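Local coordinates for Non-heme chloroperoxidase CPO-A1 (Streptomyces aureofaciens, PDB 1A8Q), which acts as a cofactor-free haloperoxidase that brominates and may carry out a chlorination step in 7-chlorotetracycline biosynthesis, at residues 22-27 with 37-42; 29-34 with 51-56; 87-92 with 112-117; 116-121 with 252-257; 162-167 with 220-225. One frame throughout, in Å; residues are numbered along the deposited sequence.

Interaction 1. Residues 22-27 with 37-42; sequences VVFIHG and DQLKAV
Phe24, on strand 21-25, drives its ring against the inner side of helix 36-44, where Gln38, Leu39 and Val42 receive it. The bond from CA to CB is directed at the helix, and CG, anti to the carbonyl carbon (chi1 -69°), continues outward beside the backbone N. Along one flank, CD1 comes within 3.7 Å of Leu39 CD2, and CE1 touches the same methyl as the two side chains pass with opposed headings. CE1 also meets Val42 CG2 at 4.0 Å, the methyl at the ring edge, near its plane. On the other flank CD2 faces Val91 of strand 88-93 and CE2 rests 3.6 Å from Gln38 CB. At the tip, CZ is shared by Gln38 CB and Val42 CG1, the latter 4.1 Å away. Gln38 thus offers its aliphatic root to the ring, while its chain bends at chi2 (71°) and takes the amide away, to where NE2 bonds to Ala255 O and Asn265 OD1. Val22, two residues back on the same face of the strand, adds a looser contact, its CB 4.5 Å from Val42 CG2. No hydrogen bond crosses this wholly buried interface. Strand 22-25 and helix 37-42 run nearly antiparallel, their axes 10.1 Å apart, as the first two elements of a beta-alpha-beta unit completed by strand 48-52; strand 88-93 borders strand 21-25 on its other edge, and Leu268 and Leu272 of helix 260-272 touch Val42.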
# COMPACT_ATOMS: atom_id res chain seq x y z
N VAL A 22 4.34 -9.07 11.34
CA VAL A 22 4.16 -8.75 9.95
C VAL A 22 3.18 -7.55 9.96
O VAL A 22 2.05 -7.71 10.42
CB VAL A 22 3.60 -9.89 9.12
CG1 VAL A 22 3.54 -9.47 7.64
CG2 VAL A 22 4.44 -11.16 9.28
N VAL A 23 3.66 -6.40 9.53
CA VAL A 23 2.85 -5.17 9.61
C VAL A 23 2.47 -4.79 8.19
O VAL A 23 3.31 -4.58 7.30
CB VAL A 23 3.62 -4.03 10.29
CG1 VAL A 23 2.87 -2.70 10.18
CG2 VAL A 23 3.92 -4.34 11.76
N PHE A 24 1.17 -4.67 7.95
CA PHE A 24 0.63 -4.43 6.62
C PHE A 24 0.24 -2.97 6.46
O PHE A 24 -0.35 -2.40 7.40
CB PHE A 24 -0.62 -5.30 6.39
CG PHE A 24 -0.33 -6.78 6.27
CD1 PHE A 24 -0.30 -7.53 7.44
CD2 PHE A 24 -0.11 -7.33 5.03
CE1 PHE A 24 -0.03 -8.91 7.32
CE2 PHE A 24 0.15 -8.71 4.91
CZ PHE A 24 0.17 -9.46 6.08
N ILE A 25 0.60 -2.41 5.30
CA ILE A 25 0.44 -0.96 5.07
C ILE A 25 -0.39 -0.77 3.83
O ILE A 25 -0.06 -1.08 2.69
CB ILE A 25 1.85 -0.33 4.81
CG1 ILE A 25 2.78 -0.59 6.00
CG2 ILE A 25 1.71 1.20 4.62
CD1 ILE A 25 4.25 -0.26 5.66
N HIS A 26 -1.67 -0.31 4.02
CA HIS A 26 -2.62 -0.30 2.95
C HIS A 26 -2.50 0.84 1.92
O HIS A 26 -1.78 1.77 2.21
CB HIS A 26 -4.08 -0.22 3.52
CG HIS A 26 -4.42 1.10 4.17
ND1 HIS A 26 -4.90 2.17 3.46
CD2 HIS A 26 -4.33 1.48 5.49
CE1 HIS A 26 -5.09 3.17 4.31
NE2 HIS A 26 -4.77 2.80 5.51
N GLY A 27 -3.23 0.68 0.81
CA GLY A 27 -3.17 1.73 -0.23
C GLY A 27 -4.37 2.68 -0.18
O GLY A 27 -5.23 2.58 0.68
N ASP A 37 -7.65 -10.87 4.39
CA ASP A 37 -7.27 -12.20 3.89
C ASP A 37 -5.82 -12.53 4.27
O ASP A 37 -5.53 -13.67 4.66
CB ASP A 37 -7.46 -12.24 2.40
CG ASP A 37 -8.91 -12.16 1.93
OD1 ASP A 37 -9.69 -13.12 2.04
OD2 ASP A 37 -9.23 -11.13 1.31
N GLN A 38 -4.93 -11.57 4.07
CA GLN A 38 -3.51 -11.80 4.37
C GLN A 38 -3.22 -11.86 5.83
O GLN A 38 -2.35 -12.61 6.30
CB GLN A 38 -2.63 -10.66 3.73
CG GLN A 38 -2.65 -10.78 2.23
CD GLN A 38 -3.94 -10.43 1.54
OE1 GLN A 38 -4.59 -9.45 1.91
NE2 GLN A 38 -4.30 -11.21 0.54
N LEU A 39 -3.95 -11.08 6.67
CA LEU A 39 -3.79 -11.14 8.10
C LEU A 39 -4.12 -12.56 8.62
O LEU A 39 -3.31 -13.10 9.39
CB LEU A 39 -4.80 -10.20 8.80
CG LEU A 39 -4.29 -8.73 8.74
CD1 LEU A 39 -5.49 -7.86 9.13
CD2 LEU A 39 -3.12 -8.47 9.66
N LYS A 40 -5.19 -13.15 8.14
CA LYS A 40 -5.53 -14.52 8.57
C LYS A 40 -4.44 -15.48 8.08
O LYS A 40 -4.00 -16.34 8.85
CB LYS A 40 -6.92 -14.95 8.09
CG LYS A 40 -7.17 -16.46 8.35
CD LYS A 40 -8.63 -16.82 8.10
CE LYS A 40 -8.79 -18.36 8.08
NZ LYS A 40 -8.44 -18.85 9.44
N ALA A 41 -4.05 -15.36 6.83
CA ALA A 41 -3.03 -16.28 6.28
C ALA A 41 -1.76 -16.25 7.12
O ALA A 41 -1.22 -17.33 7.41
CB ALA A 41 -2.72 -15.95 4.84
N VAL A 42 -1.21 -15.07 7.44
CA VAL A 42 0.03 -15.08 8.21
C VAL A 42 -0.16 -15.52 9.63
O VAL A 42 0.72 -16.21 10.19
CB VAL A 42 0.80 -13.74 8.12
CG1 VAL A 42 1.00 -13.46 6.63
CG2 VAL A 42 0.05 -12.63 8.85

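Interaction 2. Residues 29-34 with 51-56; sequences PLNGDA and AHDRRG
Asn31 and Asp53 run alongside one another with the same heading, joining the loop that follows strand 21-25 to the segment 51-56, which continues strand 48-52 of the alpha/beta hydrolase sheet. Their flat ends are not stacked: the amide and carboxylate planes are turned 49° apart, and the closest approach of the two side chains is from Asn31 CB to Asp53 OD1, 3.5 Å. Each polar end instead holds a backbone N-H of the turn. The Asn31 amide turns back to its own segment, OD1 taking the N-H of Asp33 at 2.9 Å in the carbonyl plane, an Asx turn. A chi1 of 58° sets CG between the backbone N and the carbonyl carbon, which brings OD1 round to that N-H. Ala34 N bonds back to Asn31 O, and a short 3-10 segment starts here, leading to helix 36-44. The Asp53 carboxylate reaches across. Its second oxygen, OD2, accepts from His59 N, so the group is pinned from both oxygens and ties two loops together. Gly32 packs closely on Ala51 and His52, its N 3.9 Å from His52 O. Ala51 CB faces Gly32 O at 4.2 Å. The bond that crosses the contact runs from Gly32 N to Asp53 OD1, 2.8 Å, arriving on the anti side of the oxygen and 30° out of the carboxylate plane.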
# COMPACT_ATOMS: atom_id res chain seq x y z
N PRO A 29 -7.87 4.24 -1.79
CA PRO A 29 -8.32 5.02 -0.63
C PRO A 29 -8.92 4.14 0.46
O PRO A 29 -10.03 4.38 0.98
CB PRO A 29 -9.48 5.77 -1.33
CG PRO A 29 -10.09 4.76 -2.26
CD PRO A 29 -8.97 3.83 -2.68
N LEU A 30 -8.22 3.06 0.78
CA LEU A 30 -8.80 2.01 1.63
C LEU A 30 -8.34 2.11 3.05
O LEU A 30 -8.17 3.21 3.59
CB LEU A 30 -8.41 0.67 0.95
CG LEU A 30 -8.74 0.58 -0.53
CD1 LEU A 30 -8.29 -0.80 -1.04
CD2 LEU A 30 -10.22 0.78 -0.81
N ASN A 31 -8.22 0.96 3.73
CA ASN A 31 -7.84 0.97 5.12
C ASN A 31 -7.38 -0.46 5.48
O ASN A 31 -7.27 -1.22 4.52
CB ASN A 31 -8.93 1.49 6.06
CG ASN A 31 -10.23 0.70 5.97
OD1 ASN A 31 -10.22 -0.50 6.27
ND2 ASN A 31 -11.38 1.31 5.64
N GLY A 32 -7.08 -0.74 6.71
CA GLY A 32 -6.55 -2.05 7.07
C GLY A 32 -7.48 -3.21 6.79
O GLY A 32 -7.01 -4.36 6.65
N ASP A 33 -8.79 -2.96 6.58
CA ASP A 33 -9.65 -4.07 6.15
C ASP A 33 -9.28 -4.62 4.79
O ASP A 33 -9.70 -5.73 4.42
CB ASP A 33 -11.12 -3.61 6.03
CG ASP A 33 -11.80 -3.52 7.38
OD1 ASP A 33 -11.22 -4.04 8.34
OD2 ASP A 33 -12.90 -2.89 7.48
N ALA A 34 -8.49 -3.94 3.95
CA ALA A 34 -8.00 -4.40 2.68
C ALA A 34 -6.99 -5.54 2.86
O ALA A 34 -6.61 -6.06 1.80
CB ALA A 34 -7.29 -3.30 1.88
N ALA A 51 -2.39 -4.53 11.20
CA ALA A 51 -2.70 -3.67 10.04
C ALA A 51 -3.40 -2.42 10.56
O ALA A 51 -4.43 -2.49 11.22
CB ALA A 51 -3.58 -4.35 9.00
N HIS A 52 -2.74 -1.26 10.31
CA HIS A 52 -3.25 -0.00 10.83
C HIS A 52 -3.99 0.73 9.73
O HIS A 52 -3.87 0.43 8.55
CB HIS A 52 -2.14 0.94 11.34
CG HIS A 52 -1.09 1.25 10.31
ND1 HIS A 52 -0.37 0.27 9.68
CD2 HIS A 52 -0.67 2.44 9.79
CE1 HIS A 52 0.49 0.81 8.84
NE2 HIS A 52 0.34 2.13 8.89
N ASP A 53 -4.83 1.68 10.15
CA ASP A 53 -5.53 2.55 9.22
C ASP A 53 -4.78 3.91 9.20
O ASP A 53 -4.55 4.49 10.27
CB ASP A 53 -6.95 2.85 9.75
CG ASP A 53 -7.88 1.63 9.70
OD1 ASP A 53 -7.55 0.59 9.11
OD2 ASP A 53 -8.99 1.75 10.28
N ARG A 54 -4.40 4.32 8.01
CA ARG A 54 -3.64 5.59 7.86
C ARG A 54 -4.50 6.73 8.42
O ARG A 54 -5.72 6.67 8.40
CB ARG A 54 -3.36 5.78 6.38
CG ARG A 54 -2.55 7.05 6.03
CD ARG A 54 -2.02 6.99 4.58
NE ARG A 54 -1.09 5.84 4.52
CZ ARG A 54 -1.30 4.76 3.80
NH1 ARG A 54 -2.32 4.54 2.98
NH2 ARG A 54 -0.38 3.76 3.88
N ARG A 55 -3.85 7.78 8.92
CA ARG A 55 -4.60 8.95 9.43
C ARG A 55 -5.64 9.33 8.40
O ARG A 55 -5.45 9.32 7.19
CB ARG A 55 -3.64 10.12 9.70
CG ARG A 55 -2.95 10.58 8.41
CD ARG A 55 -1.70 11.38 8.74
NE ARG A 55 -1.94 12.63 9.43
CZ ARG A 55 -1.60 12.97 10.67
NH1 ARG A 55 -0.97 12.25 11.57
NH2 ARG A 55 -1.92 14.20 11.07
N GLY A 56 -6.88 9.69 8.90
CA GLY A 56 -7.90 10.06 7.92
C GLY A 56 -8.53 8.95 7.11
O GLY A 56 -9.26 9.21 6.16

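Interaction 3. Residues 87-92 with 112-117; sequences DVTLVA and LRSAVL
Val88 O is shared by two backbone N-H groups across parallel strands 88-93 and 112-118, the two strands of a beta-alpha-beta unit connected by helix 96-107. Arg113 N bonds to it at 2.7 Å, while Ser114 N makes a weak bond of 3.4 Å; this is where a beta bulge shifts the register by one residue. Beyond it the parallel pattern is regular, with Leu90 N to Ser114 O, Val116 N to Leu90 O and Ala92 N to Val116 O. On one face Thr89 OG1 donates to Ser114 OG at 2.7 Å, and farther along Val91 and Val116 keep the same heading. On the other face Leu90 lies nearly perpendicular to Leu112, CG of the first 3.9 Å from CD2 of the second. Helix 96-107 covers this leucine side through Leu100, Tyr103 and Val104; helix 260-272 covers the Thr89 side through Leu268, Phe271 and Leu272. Strand 88-93 leads into the catalytic Ser94, whose side chain is about 8 Å from that of Ala92. Arg20 NH1 bonds to Thr89 OG1. At the partly exposed end, the extended Arg113 chain runs beside Asp87, NE meeting the Lys274 terminal carboxylate, and a salt bridge joins NH1 to Asp87 OD2 at 2.9 Å.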
# COMPACT_ATOMS: atom_id res chain seq x y z
N ASP A 87 12.28 -7.28 14.45
CA ASP A 87 12.33 -8.36 13.47
C ASP A 87 11.09 -8.34 12.60
O ASP A 87 10.53 -9.38 12.28
CB ASP A 87 12.49 -9.72 14.15
CG ASP A 87 13.28 -10.75 13.37
OD1 ASP A 87 14.01 -10.38 12.42
OD2 ASP A 87 13.22 -11.96 13.68
N VAL A 88 10.66 -7.11 12.27
CA VAL A 88 9.38 -6.97 11.55
C VAL A 88 9.49 -7.14 10.05
O VAL A 88 10.47 -6.73 9.41
CB VAL A 88 8.89 -5.53 11.86
CG1 VAL A 88 7.64 -5.18 11.04
CG2 VAL A 88 8.65 -5.24 13.33
N THR A 89 8.47 -7.70 9.40
CA THR A 89 8.36 -7.62 7.95
C THR A 89 7.27 -6.58 7.65
O THR A 89 6.17 -6.76 8.16
CB THR A 89 8.00 -8.95 7.32
OG1 THR A 89 9.15 -9.82 7.47
CG2 THR A 89 7.78 -8.80 5.81
N LEU A 90 7.60 -5.59 6.85
CA LEU A 90 6.59 -4.61 6.45
C LEU A 90 6.10 -5.02 5.08
O LEU A 90 6.89 -5.37 4.18
CB LEU A 90 7.21 -3.21 6.28
CG LEU A 90 7.73 -2.58 7.58
CD1 LEU A 90 8.33 -1.21 7.21
CD2 LEU A 90 6.61 -2.43 8.60
N VAL A 91 4.79 -5.02 4.87
CA VAL A 91 4.22 -5.44 3.59
C VAL A 91 3.34 -4.26 3.15
O VAL A 91 2.45 -3.90 3.92
CB VAL A 91 3.31 -6.66 3.78
CG1 VAL A 91 2.65 -7.03 2.46
CG2 VAL A 91 4.12 -7.85 4.35
N ALA A 92 3.61 -3.69 1.99
CA ALA A 92 2.85 -2.49 1.60
C ALA A 92 2.21 -2.65 0.25
O ALA A 92 2.74 -3.31 -0.64
CB ALA A 92 3.89 -1.35 1.55
N LEU A 112 13.65 -3.86 11.48
CA LEU A 112 13.10 -4.62 10.38
C LEU A 112 13.93 -5.84 9.98
O LEU A 112 15.17 -5.82 9.97
CB LEU A 112 12.96 -3.77 9.10
CG LEU A 112 12.30 -2.39 9.26
CD1 LEU A 112 12.21 -1.69 7.91
CD2 LEU A 112 10.91 -2.57 9.87
N ARG A 113 13.21 -6.85 9.57
CA ARG A 113 13.81 -8.05 8.99
C ARG A 113 13.78 -7.99 7.48
O ARG A 113 14.77 -8.35 6.81
CB ARG A 113 13.04 -9.30 9.46
CG ARG A 113 13.66 -10.55 8.80
CD ARG A 113 13.07 -11.73 9.57
NE ARG A 113 13.85 -12.92 9.46
CZ ARG A 113 13.93 -13.90 10.34
NH1 ARG A 113 13.28 -13.88 11.49
NH2 ARG A 113 14.75 -14.90 10.01
N SER A 114 12.62 -7.64 6.90
CA SER A 114 12.46 -7.71 5.46
C SER A 114 11.24 -6.85 5.04
O SER A 114 10.56 -6.34 5.93
CB SER A 114 12.26 -9.14 4.96
OG SER A 114 11.17 -9.74 5.71
N ALA A 115 11.05 -6.71 3.74
CA ALA A 115 9.99 -5.84 3.22
C ALA A 115 9.40 -6.40 1.95
O ALA A 115 10.02 -7.14 1.19
CB ALA A 115 10.56 -4.46 2.88
N VAL A 116 8.10 -6.11 1.75
CA VAL A 116 7.42 -6.57 0.55
C VAL A 116 6.73 -5.36 -0.07
O VAL A 116 5.98 -4.70 0.66
CB VAL A 116 6.32 -7.62 0.86
CG1 VAL A 116 5.59 -8.03 -0.41
CG2 VAL A 116 6.96 -8.85 1.55
N LEU A 117 6.92 -5.14 -1.36
CA LEU A 117 6.28 -4.01 -2.04
C LEU A 117 5.33 -4.61 -3.05
O LEU A 117 5.73 -5.17 -4.06
CB LEU A 117 7.36 -3.17 -2.76
CG LEU A 117 8.27 -2.31 -1.88
CD1 LEU A 117 9.27 -1.64 -2.84
CD2 LEU A 117 7.57 -1.20 -1.12

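Interaction 4. Residues 116-121 with 252-257; sequences VLLSAI and HGIAMV
Apolar contacts join Leu118, the last residue of strand 112-118, to the loop that carries His252. Leu118 CD1 lies 4.0 Å from Ile254 CD1, the two side chains crossing obliquely, and CD2 meets Ala255 CB at 4.2 Å. CG anti to the backbone N (chi1 175°) carries the branch toward the loop, where CD1 and CD2 find separate partners. Phe264 of helix 260-272 touches both Leu118 and Ile254. Polar atoms meet hydrocarbon at Ser119, where OG sits 3.7 Å from Ile254 CD1. Ser119 O faces His252 CE1 at 3.3 Å, at the ring edge and near its plane, while Ser119 CB lies beside ND1. His252 belongs to the catalytic triad of this alpha/beta hydrolase fold: NE2 bonds to Ser94 OG and ND1 to Asp223 OD2, so Ser119 borders the ring between these two polar connections. A water links the segments by hydrogen bonds. It donates to Ser119 OG at 2.7 Å and to His252 O at 2.6 Å, and accepts a weak bond from Ile254 N. His252 O receives a further bond from His93 NE2.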
# COMPACT_ATOMS: atom_id res chain seq x y z
N VAL A 116 8.10 -6.11 1.75
CA VAL A 116 7.42 -6.57 0.55
C VAL A 116 6.73 -5.36 -0.07
O VAL A 116 5.98 -4.70 0.66
CB VAL A 116 6.32 -7.62 0.86
CG1 VAL A 116 5.59 -8.03 -0.41
CG2 VAL A 116 6.96 -8.85 1.55
N LEU A 117 6.92 -5.14 -1.36
CA LEU A 117 6.28 -4.01 -2.04
C LEU A 117 5.33 -4.61 -3.05
O LEU A 117 5.73 -5.17 -4.06
CB LEU A 117 7.36 -3.17 -2.76
CG LEU A 117 8.27 -2.31 -1.88
CD1 LEU A 117 9.27 -1.64 -2.84
CD2 LEU A 117 7.57 -1.20 -1.12
N LEU A 118 4.02 -4.54 -2.77
CA LEU A 118 3.04 -5.10 -3.70
C LEU A 118 2.39 -4.00 -4.50
O LEU A 118 1.74 -3.09 -3.91
CB LEU A 118 1.93 -5.78 -2.81
CG LEU A 118 0.72 -6.31 -3.60
CD1 LEU A 118 1.07 -7.44 -4.55
CD2 LEU A 118 -0.36 -6.85 -2.63
N SER A 119 2.57 -4.02 -5.81
CA SER A 119 1.95 -3.05 -6.74
C SER A 119 2.18 -1.65 -6.22
O SER A 119 1.22 -0.85 -6.15
CB SER A 119 0.45 -3.34 -6.86
OG SER A 119 0.23 -4.76 -7.12
N ALA A 120 3.42 -1.31 -5.87
CA ALA A 120 3.73 -0.12 -5.14
C ALA A 120 4.26 1.02 -6.02
O ALA A 120 4.87 0.75 -7.05
CB ALA A 120 4.76 -0.45 -4.06
N ILE A 121 4.08 2.23 -5.53
CA ILE A 121 4.48 3.41 -6.28
C ILE A 121 5.97 3.69 -6.46
O ILE A 121 6.24 4.41 -7.44
CB ILE A 121 3.80 4.67 -5.70
CG1 ILE A 121 4.27 4.98 -4.28
CG2 ILE A 121 2.26 4.53 -5.79
CD1 ILE A 121 3.71 6.31 -3.74
N HIS A 252 -4.34 -4.21 -10.10
CA HIS A 252 -3.84 -3.45 -8.98
C HIS A 252 -4.39 -4.02 -7.67
O HIS A 252 -3.83 -3.76 -6.60
CB HIS A 252 -4.30 -1.97 -9.08
CG HIS A 252 -3.61 -1.08 -8.09
ND1 HIS A 252 -2.22 -0.99 -8.08
CD2 HIS A 252 -4.01 -0.24 -7.12
CE1 HIS A 252 -1.82 -0.20 -7.12
NE2 HIS A 252 -2.89 0.33 -6.54
N GLY A 253 -5.45 -4.83 -7.71
CA GLY A 253 -6.09 -5.33 -6.51
C GLY A 253 -5.81 -6.81 -6.20
O GLY A 253 -6.66 -7.47 -5.59
N ILE A 254 -4.57 -7.24 -6.40
CA ILE A 254 -4.17 -8.63 -6.17
C ILE A 254 -4.53 -9.17 -4.81
O ILE A 254 -5.00 -10.34 -4.72
CB ILE A 254 -2.63 -8.72 -6.37
CG1 ILE A 254 -2.25 -8.64 -7.85
CG2 ILE A 254 -2.06 -9.99 -5.75
CD1 ILE A 254 -0.78 -8.22 -8.00
N ALA A 255 -4.44 -8.40 -3.71
CA ALA A 255 -4.67 -8.95 -2.38
C ALA A 255 -6.14 -9.29 -2.12
O ALA A 255 -6.41 -10.04 -1.17
CB ALA A 255 -4.23 -7.94 -1.32
N MET A 256 -7.06 -8.71 -2.90
CA MET A 256 -8.49 -8.91 -2.67
C MET A 256 -9.21 -9.73 -3.71
O MET A 256 -10.36 -10.15 -3.51
CB MET A 256 -9.15 -7.49 -2.63
CG MET A 256 -8.86 -6.81 -1.30
SD MET A 256 -9.23 -5.01 -1.45
CE MET A 256 -7.82 -4.50 -2.38
N VAL A 257 -8.60 -9.98 -4.88
CA VAL A 257 -9.32 -10.65 -5.98
C VAL A 257 -9.16 -12.16 -5.88
O VAL A 257 -8.05 -12.66 -5.69
CB VAL A 257 -8.74 -10.19 -7.33
CG1 VAL A 257 -9.33 -11.01 -8.49
CG2 VAL A 257 -9.03 -8.71 -7.63
O HOH W 1 -2.01 -5.45 -5.71

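Interaction 5. Residues 162-167 with 220-225; sequences FFSANR and GDDDQV
The loop after strand 215-220, which bears the catalytic-triad residue Asp223, is fastened here to the turn that ends helix 137-162. Ser164, with positive phi, is the C-prime residue of the Schellman motif closing that helix, and also opens a type I beta turn running to Arg167. Ser164 OG donates to Asp222 O at 2.8 Å, nearly along the C=O axis. A water donates to the same OG and accepts from Gln224 N, adding a second link. Asn166 and Gln224 approach from opposite directions and join by a pair of hydrogen bonds between the amides, whose planes are only 9° apart: Gln224 NE2 to Asn166 OD1 at 2.9 Å, almost straight, and Asn166 ND2 to Gln224 OE1 at 3.2 Å. Both use an in-plane lone pair, so each amide holds the other flat. Arg167 grips the Asp222 carboxylate side-on in a two-nitrogen salt bridge, NE to OD2 at 3.0 Å and NH2 to OD1 at 2.9 Å, each on the syn side, with the guanidinium and carboxylate planes tilted by 27°. The bend at chi2 (-64°) turns its chain toward the aspartate; the carboxylate meets the guanidinium edge, and Gln224 NE2 lies over one guanidinium face. Nearer the catalytic histidine, Val225 CG2 packs on Phe162 CA at 3.9 Å, and the Phe162 ring meets His252 edge-to-face. Asp223 OD1 takes Val225 N in an Asx turn and also Val226 N. This is the acid-bearing loop of the alpha/beta hydrolase catalytic triad.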
# COMPACT_ATOMS: atom_id res chain seq x y z
N PHE A 162 -9.36 -0.30 -10.82
CA PHE A 162 -8.54 -0.82 -9.72
C PHE A 162 -8.41 -2.34 -9.83
O PHE A 162 -7.36 -2.90 -9.54
CB PHE A 162 -9.23 -0.43 -8.41
CG PHE A 162 -8.41 -0.58 -7.16
CD1 PHE A 162 -8.43 -1.78 -6.47
CD2 PHE A 162 -7.72 0.51 -6.67
CE1 PHE A 162 -7.69 -1.91 -5.29
CE2 PHE A 162 -7.02 0.40 -5.48
CZ PHE A 162 -7.02 -0.82 -4.84
N PHE A 163 -9.48 -3.02 -10.23
CA PHE A 163 -9.48 -4.48 -10.32
C PHE A 163 -9.38 -4.98 -11.75
O PHE A 163 -9.49 -6.20 -11.95
CB PHE A 163 -10.83 -5.03 -9.75
CG PHE A 163 -10.99 -4.82 -8.28
CD1 PHE A 163 -10.16 -5.39 -7.35
CD2 PHE A 163 -12.02 -3.97 -7.81
CE1 PHE A 163 -10.29 -5.19 -5.99
CE2 PHE A 163 -12.17 -3.78 -6.45
CZ PHE A 163 -11.32 -4.37 -5.54
N SER A 164 -9.11 -4.11 -12.72
CA SER A 164 -9.08 -4.51 -14.13
C SER A 164 -10.32 -5.32 -14.46
O SER A 164 -10.33 -6.32 -15.20
CB SER A 164 -7.83 -5.37 -14.47
OG SER A 164 -6.69 -4.54 -14.28
N ALA A 165 -11.49 -4.78 -14.05
CA ALA A 165 -12.73 -5.53 -14.21
C ALA A 165 -13.31 -5.40 -15.60
O ALA A 165 -14.40 -5.91 -15.91
CB ALA A 165 -13.71 -4.99 -13.14
N ASN A 166 -12.62 -4.69 -16.48
CA ASN A 166 -12.97 -4.59 -17.88
C ASN A 166 -12.46 -5.79 -18.68
O ASN A 166 -12.82 -5.92 -19.86
CB ASN A 166 -12.44 -3.29 -18.48
CG ASN A 166 -11.08 -2.90 -17.93
OD1 ASN A 166 -10.14 -3.68 -17.82
ND2 ASN A 166 -10.97 -1.62 -17.54
N ARG A 167 -11.64 -6.65 -18.09
CA ARG A 167 -11.14 -7.79 -18.85
C ARG A 167 -12.13 -8.93 -18.87
O ARG A 167 -12.57 -9.37 -17.82
CB ARG A 167 -9.81 -8.27 -18.28
CG ARG A 167 -8.81 -7.14 -18.13
CD ARG A 167 -8.48 -6.60 -19.52
NE ARG A 167 -7.21 -5.87 -19.46
CZ ARG A 167 -6.84 -5.06 -20.45
NH1 ARG A 167 -7.64 -4.88 -21.49
NH2 ARG A 167 -5.66 -4.47 -20.40
N GLY A 220 1.51 -6.73 -10.77
CA GLY A 220 0.78 -7.35 -11.88
C GLY A 220 1.16 -6.61 -13.17
O GLY A 220 1.29 -5.38 -13.14
N ASP A 221 1.12 -7.30 -14.31
CA ASP A 221 1.38 -6.57 -15.55
C ASP A 221 0.13 -6.11 -16.25
O ASP A 221 0.21 -5.60 -17.36
CB ASP A 221 2.26 -7.44 -16.47
CG ASP A 221 1.53 -8.60 -17.06
OD1 ASP A 221 0.30 -8.78 -16.96
OD2 ASP A 221 2.27 -9.42 -17.72
N ASP A 222 -1.05 -6.20 -15.59
CA ASP A 222 -2.23 -5.52 -16.07
C ASP A 222 -2.71 -4.50 -15.03
O ASP A 222 -3.92 -4.32 -14.80
CB ASP A 222 -3.35 -6.49 -16.44
CG ASP A 222 -4.47 -5.81 -17.19
OD1 ASP A 222 -4.21 -4.86 -17.97
OD2 ASP A 222 -5.65 -6.15 -16.96
N ASP A 223 -1.74 -3.89 -14.36
CA ASP A 223 -2.07 -2.88 -13.33
C ASP A 223 -2.38 -1.57 -14.05
O ASP A 223 -1.52 -0.89 -14.62
CB ASP A 223 -0.92 -2.80 -12.33
CG ASP A 223 -1.26 -2.00 -11.10
OD1 ASP A 223 -2.01 -1.00 -11.27
OD2 ASP A 223 -0.77 -2.35 -10.02
N GLN A 224 -3.65 -1.20 -13.95
CA GLN A 224 -4.14 0.01 -14.65
C GLN A 224 -4.06 1.23 -13.78
O GLN A 224 -4.56 2.32 -14.16
CB GLN A 224 -5.59 -0.28 -15.08
CG GLN A 224 -5.77 -1.39 -16.09
CD GLN A 224 -7.19 -1.72 -16.47
OE1 GLN A 224 -8.08 -0.86 -16.34
NE2 GLN A 224 -7.45 -2.93 -16.94
N VAL A 225 -3.48 1.14 -12.60
CA VAL A 225 -3.38 2.25 -11.65
C VAL A 225 -1.91 2.65 -11.46
O VAL A 225 -1.56 3.85 -11.52
CB VAL A 225 -3.99 1.88 -10.28
CG1 VAL A 225 -3.92 3.02 -9.26
CG2 VAL A 225 -5.46 1.46 -10.43
O HOH W 2 -5.69 -2.72 -12.47

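How the interactions relate
Interactions 1 to 4 are buried in or beside the central sheet, whereas interaction 5 is only partly buried, with exposed residues in its polar links. Interactions 1 and 3 meet where strands 21-25 and 88-93 lie side by side; the first joins strand to helix wholly by apolar contact, the second strand to strand mainly by backbone bonds, with a salt bridge at its partly exposed end. Interaction 2 shares the beta-alpha-beta surroundings of interaction 1 but relies on one carboxylate, and His26 O to Arg54 NH1 links the two. Interaction 4 continues strand 112-118 from interaction 3 and touches interaction 5 through His252 and Asp223, uniting a water-bridged core contact with a loop pairing of salt bridge and amides.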